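Local coordinates for putative phosphonate binding protein for ABC transporter (Prochlorococcus marinus str. MIT 9301, PDB 5LQ5) that binds inorganic phosphite strongly, and methylphosphonate and phosphate only very weakly, probably as the solute-binding protein of an ABC transporter, at residues 2-14 with 206-218. Residues are numbered along the deposited sequence; the frame is centred on the assembly and turned at random.
Sequences NPKVLKVGAIPDQ and YHWVAQGDLENRF. With PO3 (phosphite ion), chain B.
Strand 5-10 and strand 207-210 run antiparallel in one mixed sheet with strand 60-63 between them, so CA of Ile11 and CA of Tyr206 stay 9.8 Å apart and side chains bridge the gap. At the outer end the backbones close in, where the turn Asn2 to Val5 meets helix 214-218. There Arg217 takes the carbonyl of Pro3 side-on: NE lies on a lone pair of Pro3 O at 2.8 Å, while NH2 reaches the same oxygen from above the carbonyl plane at 3.2 Å, more bent. Bends at chi2 (149°) and chi3 (61°) turn the guanidinium edge toward Pro3 O, which lies in its plane. NH1 forms a salt bridge with Asp59. CE2 of Phe218 sits over one guanidinium face, offset toward the rim, and 4.0 Å from CD1 of Leu6. An alanine in place of Arg217 would probably leave Pro3 O without these two donors and Asp59 without this salt bridge.

Midway, CG1 of Val8 meets the Trp208 indole at its edge, 4.2 Å from CH2. At the inner end, Tyr206 OH donates to the anti lone pair of Asp13 OD2 (2.6 Å), and CD1 of Ile11 packs against CE1 of Tyr206. Asn176 ND2 also bonds this hydroxyl, so two partners probably hold the ring beside the phosphite.

Helix 16-34 packs on Val8 and Trp208, and Tyr46 of helix 46-54 touches Ile11 and Asp13, so the contact runs from the domain's outer end to the ligand cleft.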
loop_
_atom_site.group_PDB
_atom_site.type_symbol
_atom_site.label_atom_id
_atom_site.label_comp_id
_atom_site.label_asym_id
_atom_site.label_seq_id
_atom_site.Cartn_x
_atom_site.Cartn_y
_atom_site.Cartn_z
ATOM N N ASN A 2 6.447 13.979 21.540
ATOM C CA ASN A 2 6.047 15.422 21.432
ATOM C C ASN A 2 4.601 15.581 20.962
ATOM O O ASN A 2 4.295 15.411 19.776
ATOM C CB ASN A 2 6.985 16.200 20.493
ATOM C CG ASN A 2 8.367 16.415 21.092
ATOM O OD1 ASN A 2 8.548 16.373 22.314
ATOM N ND2 ASN A 2 9.354 16.657 20.233
ATOM N N PRO A 3 3.709 15.967 21.880
ATOM C CA PRO A 3 2.299 16.014 21.541
ATOM C C PRO A 3 1.881 17.183 20.661
ATOM O O PRO A 3 0.766 17.147 20.136
ATOM C CB PRO A 3 1.619 16.141 22.915
ATOM C CG PRO A 3 2.686 16.658 23.852
ATOM C CD PRO A 3 3.985 16.731 23.111
ATOM N N LYS A 4 2.722 18.210 20.517
ATOM C CA LYS A 4 2.329 19.359 19.688
ATOM C C LYS A 4 2.760 19.240 18.228
ATOM O O LYS A 4 2.438 20.097 17.418
ATOM C CB LYS A 4 2.759 20.697 20.285
ATOM C CG LYS A 4 2.243 21.883 19.460
ATOM C CD LYS A 4 2.556 23.265 20.006
ATOM C CE LYS A 4 2.035 24.357 19.064
ATOM N NZ LYS A 4 2.280 25.763 19.493
ATOM N N VAL A 5 3.462 18.175 17.889
ATOM C CA VAL A 5 3.819 17.897 16.494
ATOM C C VAL A 5 2.875 16.822 15.943
ATOM O O VAL A 5 2.688 15.746 16.575
ATOM C CB VAL A 5 5.254 17.382 16.382
ATOM C CG1 VAL A 5 5.598 17.079 14.930
ATOM C CG2 VAL A 5 6.238 18.399 16.961
ATOM N N LEU A 6 2.285 17.103 14.785
ATOM C CA LEU A 6 1.470 16.122 14.056
ATOM C C LEU A 6 2.431 15.234 13.234
ATOM O O LEU A 6 3.091 15.689 12.328
ATOM C CB LEU A 6 0.438 16.783 13.113
ATOM C CG LEU A 6 -0.568 15.843 12.440
ATOM C CD1 LEU A 6 -1.597 15.307 13.424
ATOM C CD2 LEU A 6 -1.288 16.552 11.293
ATOM N N LYS A 7 2.437 13.954 13.547
ATOM C CA LYS A 7 3.439 13.015 13.048
ATOM C C LYS A 7 2.775 12.148 11.990
ATOM O O LYS A 7 1.811 11.457 12.259
ATOM C CB LYS A 7 3.997 12.182 14.201
ATOM C CG LYS A 7 4.721 13.018 15.272
ATOM C CD LYS A 7 5.033 12.186 16.510
ATOM C CE LYS A 7 4.876 13.009 17.780
ATOM N NZ LYS A 7 3.447 13.216 18.133
ATOM N N VAL A 8 3.265 12.285 10.771
ATOM C CA VAL A 8 2.803 11.587 9.582
ATOM C C VAL A 8 3.660 10.357 9.351
ATOM O O VAL A 8 4.882 10.393 9.469
ATOM C CB VAL A 8 2.815 12.509 8.343
ATOM C CG1 VAL A 8 2.522 11.777 7.034
ATOM C CG2 VAL A 8 1.818 13.653 8.511
ATOM N N GLY A 9 3.002 9.240 9.093
ATOM C CA GLY A 9 3.688 7.983 8.750
ATOM C C GLY A 9 3.060 7.330 7.518
ATOM O O GLY A 9 2.034 7.800 6.964
ATOM N N ALA A 10 3.679 6.250 7.097
ATOM C CA ALA A 10 3.229 5.520 5.926
ATOM C C ALA A 10 3.845 4.138 5.882
ATOM O O ALA A 10 5.007 3.951 6.234
ATOM C CB ALA A 10 3.608 6.267 4.682
ATOM N N ILE A 11 3.086 3.162 5.409
ATOM C CA ILE A 11 3.676 1.861 5.137
ATOM C C ILE A 11 4.808 2.033 4.100
ATOM O O ILE A 11 4.641 2.784 3.118
ATOM C CB ILE A 11 2.662 0.793 4.687
ATOM C CG1 ILE A 11 1.821 1.269 3.494
ATOM C CG2 ILE A 11 1.774 0.370 5.883
ATOM C CD1 ILE A 11 1.093 0.145 2.810
ATOM N N PRO A 12 5.948 1.355 4.287
ATOM C CA PRO A 12 7.093 1.511 3.381
ATOM C C PRO A 12 6.976 0.593 2.162
ATOM O O PRO A 12 7.683 -0.404 2.019
ATOM C CB PRO A 12 8.274 1.146 4.268
ATOM C CG PRO A 12 7.713 0.159 5.259
ATOM C CD PRO A 12 6.300 0.601 5.505
ATOM N N ASP A 13 6.046 0.969 1.283
ATOM C CA ASP A 13 5.595 0.129 0.152
ATOM C C ASP A 13 6.416 0.343 -1.118
ATOM O O ASP A 13 6.232 -0.350 -2.109
ATOM C CB ASP A 13 4.097 0.308 -0.107
ATOM C CG ASP A 13 3.741 1.672 -0.724
ATOM O OD1 ASP A 13 4.516 2.641 -0.583
ATOM O OD2 ASP A 13 2.691 1.755 -1.370
ATOM N N GLN A 14 7.296 1.345 -1.048
ATOM C CA GLN A 14 8.177 1.761 -2.141
ATOM C C GLN A 14 9.531 2.174 -1.554
ATOM O O GLN A 14 9.666 2.304 -0.354
ATOM C CB GLN A 14 7.522 2.928 -2.920
ATOM C CG GLN A 14 6.292 2.459 -3.683
ATOM C CD GLN A 14 5.468 3.614 -4.163
ATOM O OE1 GLN A 14 4.499 4.029 -3.533
ATOM N NE2 GLN A 14 5.838 4.123 -5.267
ATOM N N TYR A 206 -5.666 1.352 -0.233
ATOM C CA TYR A 206 -5.013 2.336 0.617
ATOM C C TYR A 206 -5.950 3.358 1.222
ATOM O O TYR A 206 -6.970 3.716 0.630
ATOM C CB TYR A 206 -3.925 3.085 -0.142
ATOM C CG TYR A 206 -2.736 2.272 -0.586
ATOM C CD1 TYR A 206 -1.543 2.369 0.103
ATOM C CD2 TYR A 206 -2.759 1.477 -1.723
ATOM C CE1 TYR A 206 -0.416 1.679 -0.283
ATOM C CE2 TYR A 206 -1.629 0.749 -2.135
ATOM C CZ TYR A 206 -0.450 0.881 -1.434
ATOM O OH TYR A 206 0.653 0.151 -1.889
ATOM N N HIS A 207 -5.583 3.838 2.406
ATOM C CA HIS A 207 -6.332 4.869 3.111
ATOM C C HIS A 207 -5.568 5.517 4.239
ATOM O O HIS A 207 -4.673 4.902 4.837
ATOM C CB HIS A 207 -7.657 4.310 3.629
ATOM C CG HIS A 207 -7.540 3.166 4.593
ATOM N ND1 HIS A 207 -7.157 1.895 4.211
ATOM C CD2 HIS A 207 -7.838 3.084 5.908
ATOM C CE1 HIS A 207 -7.191 1.097 5.267
ATOM N NE2 HIS A 207 -7.607 1.792 6.304
ATOM N N TRP A 208 -5.911 6.778 4.488
ATOM C CA TRP A 208 -5.417 7.532 5.615
ATOM C C TRP A 208 -6.193 7.194 6.861
ATOM O O TRP A 208 -7.413 7.191 6.849
ATOM C CB TRP A 208 -5.544 9.034 5.393
ATOM C CG TRP A 208 -4.584 9.636 4.402
ATOM C CD1 TRP A 208 -4.858 10.091 3.130
ATOM C CD2 TRP A 208 -3.199 9.917 4.637
ATOM N NE1 TRP A 208 -3.717 10.590 2.570
ATOM C CE2 TRP A 208 -2.693 10.513 3.472
ATOM C CE3 TRP A 208 -2.342 9.693 5.710
ATOM C CZ2 TRP A 208 -1.362 10.899 3.362
ATOM C CZ3 TRP A 208 -1.027 10.093 5.609
ATOM C CH2 TRP A 208 -0.550 10.679 4.443
ATOM N N VAL A 209 -5.464 7.017 7.950
ATOM C CA VAL A 209 -6.001 6.748 9.270
ATOM C C VAL A 209 -5.428 7.754 10.249
ATOM O O VAL A 209 -4.215 7.927 10.309
ATOM C CB VAL A 209 -5.708 5.314 9.742
ATOM C CG1 VAL A 209 -6.333 5.058 11.116
ATOM C CG2 VAL A 209 -6.232 4.283 8.732
ATOM N N ALA A 210 -6.289 8.359 11.074
ATOM C CA ALA A 210 -5.852 9.302 12.116
ATOM C C ALA A 210 -6.183 8.784 13.521
ATOM O O ALA A 210 -7.168 8.042 13.712
ATOM C CB ALA A 210 -6.486 10.683 11.926
ATOM N N GLN A 211 -5.394 9.202 14.496
ATOM C CA GLN A 211 -5.681 8.985 15.917
ATOM C C GLN A 211 -7.015 9.636 16.263
ATOM O O GLN A 211 -7.395 10.681 15.706
ATOM C CB GLN A 211 -4.601 9.555 16.838
ATOM C CG GLN A 211 -3.227 8.954 16.679
ATOM C CD GLN A 211 -3.087 7.545 17.230
ATOM O OE1 GLN A 211 -3.962 7.024 17.906
ATOM N NE2 GLN A 211 -1.978 6.925 16.921
ATOM N N GLY A 212 -7.677 9.027 17.230
ATOM C CA GLY A 212 -8.973 9.482 17.726
ATOM C C GLY A 212 -8.905 10.611 18.720
ATOM O O GLY A 212 -9.931 11.197 19.050
ATOM N N ASP A 213 -7.709 10.923 19.203
ATOM C CA ASP A 213 -7.556 11.913 20.295
ATOM C C ASP A 213 -6.948 13.245 19.924
ATOM O O ASP A 213 -6.434 13.976 20.797
ATOM C CB ASP A 213 -6.759 11.313 21.449
ATOM C CG ASP A 213 -5.362 10.832 21.036
ATOM O OD1 ASP A 213 -4.674 11.450 20.185
ATOM O OD2 ASP A 213 -4.935 9.798 21.580
ATOM N N LEU A 214 -6.996 13.575 18.645
ATOM C CA LEU A 214 -6.292 14.757 18.192
ATOM C C LEU A 214 -6.803 16.064 18.793
ATOM O O LEU A 214 -6.007 16.974 19.022
ATOM C CB LEU A 214 -6.229 14.815 16.670
ATOM C CG LEU A 214 -5.444 13.627 16.083
ATOM C CD1 LEU A 214 -5.427 13.769 14.580
ATOM C CD2 LEU A 214 -4.014 13.514 16.611
ATOM N N GLU A 215 -8.103 16.125 19.071
ATOM C CA GLU A 215 -8.725 17.319 19.697
ATOM C C GLU A 215 -8.096 17.742 21.018
ATOM O O GLU A 215 -7.951 18.935 21.268
ATOM C CB GLU A 215 -10.211 17.141 19.921
ATOM C CG GLU A 215 -11.031 17.659 18.766
ATOM C CD GLU A 215 -11.165 16.631 17.676
ATOM O OE1 GLU A 215 -11.360 15.449 18.014
ATOM O OE2 GLU A 215 -11.074 16.991 16.489
ATOM N N ASN A 216 -7.721 16.772 21.838
ATOM C CA ASN A 216 -7.076 17.094 23.125
ATOM C C ASN A 216 -5.724 17.790 22.988
ATOM O O ASN A 216 -5.311 18.521 23.873
ATOM C CB ASN A 216 -6.900 15.849 23.978
ATOM C CG ASN A 216 -8.205 15.128 24.231
ATOM O OD1 ASN A 216 -9.253 15.752 24.424
ATOM N ND2 ASN A 216 -8.149 13.800 24.237
ATOM N N ARG A 217 -5.038 17.545 21.886
ATOM C CA ARG A 217 -3.734 18.177 21.627
ATOM C C ARG A 217 -3.825 19.408 20.743
ATOM O O ARG A 217 -3.031 20.340 20.904
ATOM C CB ARG A 217 -2.776 17.201 20.959
ATOM C CG ARG A 217 -2.458 15.982 21.787
ATOM C CD ARG A 217 -2.203 14.806 20.872
ATOM N NE ARG A 217 -1.067 15.067 20.007
ATOM C CZ ARG A 217 -0.654 14.232 19.056
ATOM N NH1 ARG A 217 -1.306 13.091 18.848
ATOM N NH2 ARG A 217 0.389 14.562 18.315
ATOM N N PHE A 218 -4.761 19.387 19.797
ATOM C CA PHE A 218 -4.818 20.422 18.731
ATOM C C PHE A 218 -6.051 21.319 18.740
ATOM O O PHE A 218 -6.104 22.297 17.984
ATOM C CB PHE A 218 -4.630 19.780 17.346
ATOM C CG PHE A 218 -3.268 19.130 17.164
ATOM C CD1 PHE A 218 -2.127 19.895 17.037
ATOM C CD2 PHE A 218 -3.133 17.742 17.166
ATOM C CE1 PHE A 218 -0.881 19.309 16.877
ATOM C CE2 PHE A 218 -1.889 17.142 17.003
ATOM C CZ PHE A 218 -0.755 17.931 16.867
HETATM P P PO3 B . -0.547 -2.450 0.237
HETATM O O1 PO3 B . -1.339 -2.853 -1.050
HETATM O O2 PO3 B . -1.154 -3.018 1.585
HETATM O O3 PO3 B . 0.963 -2.796 0.101
#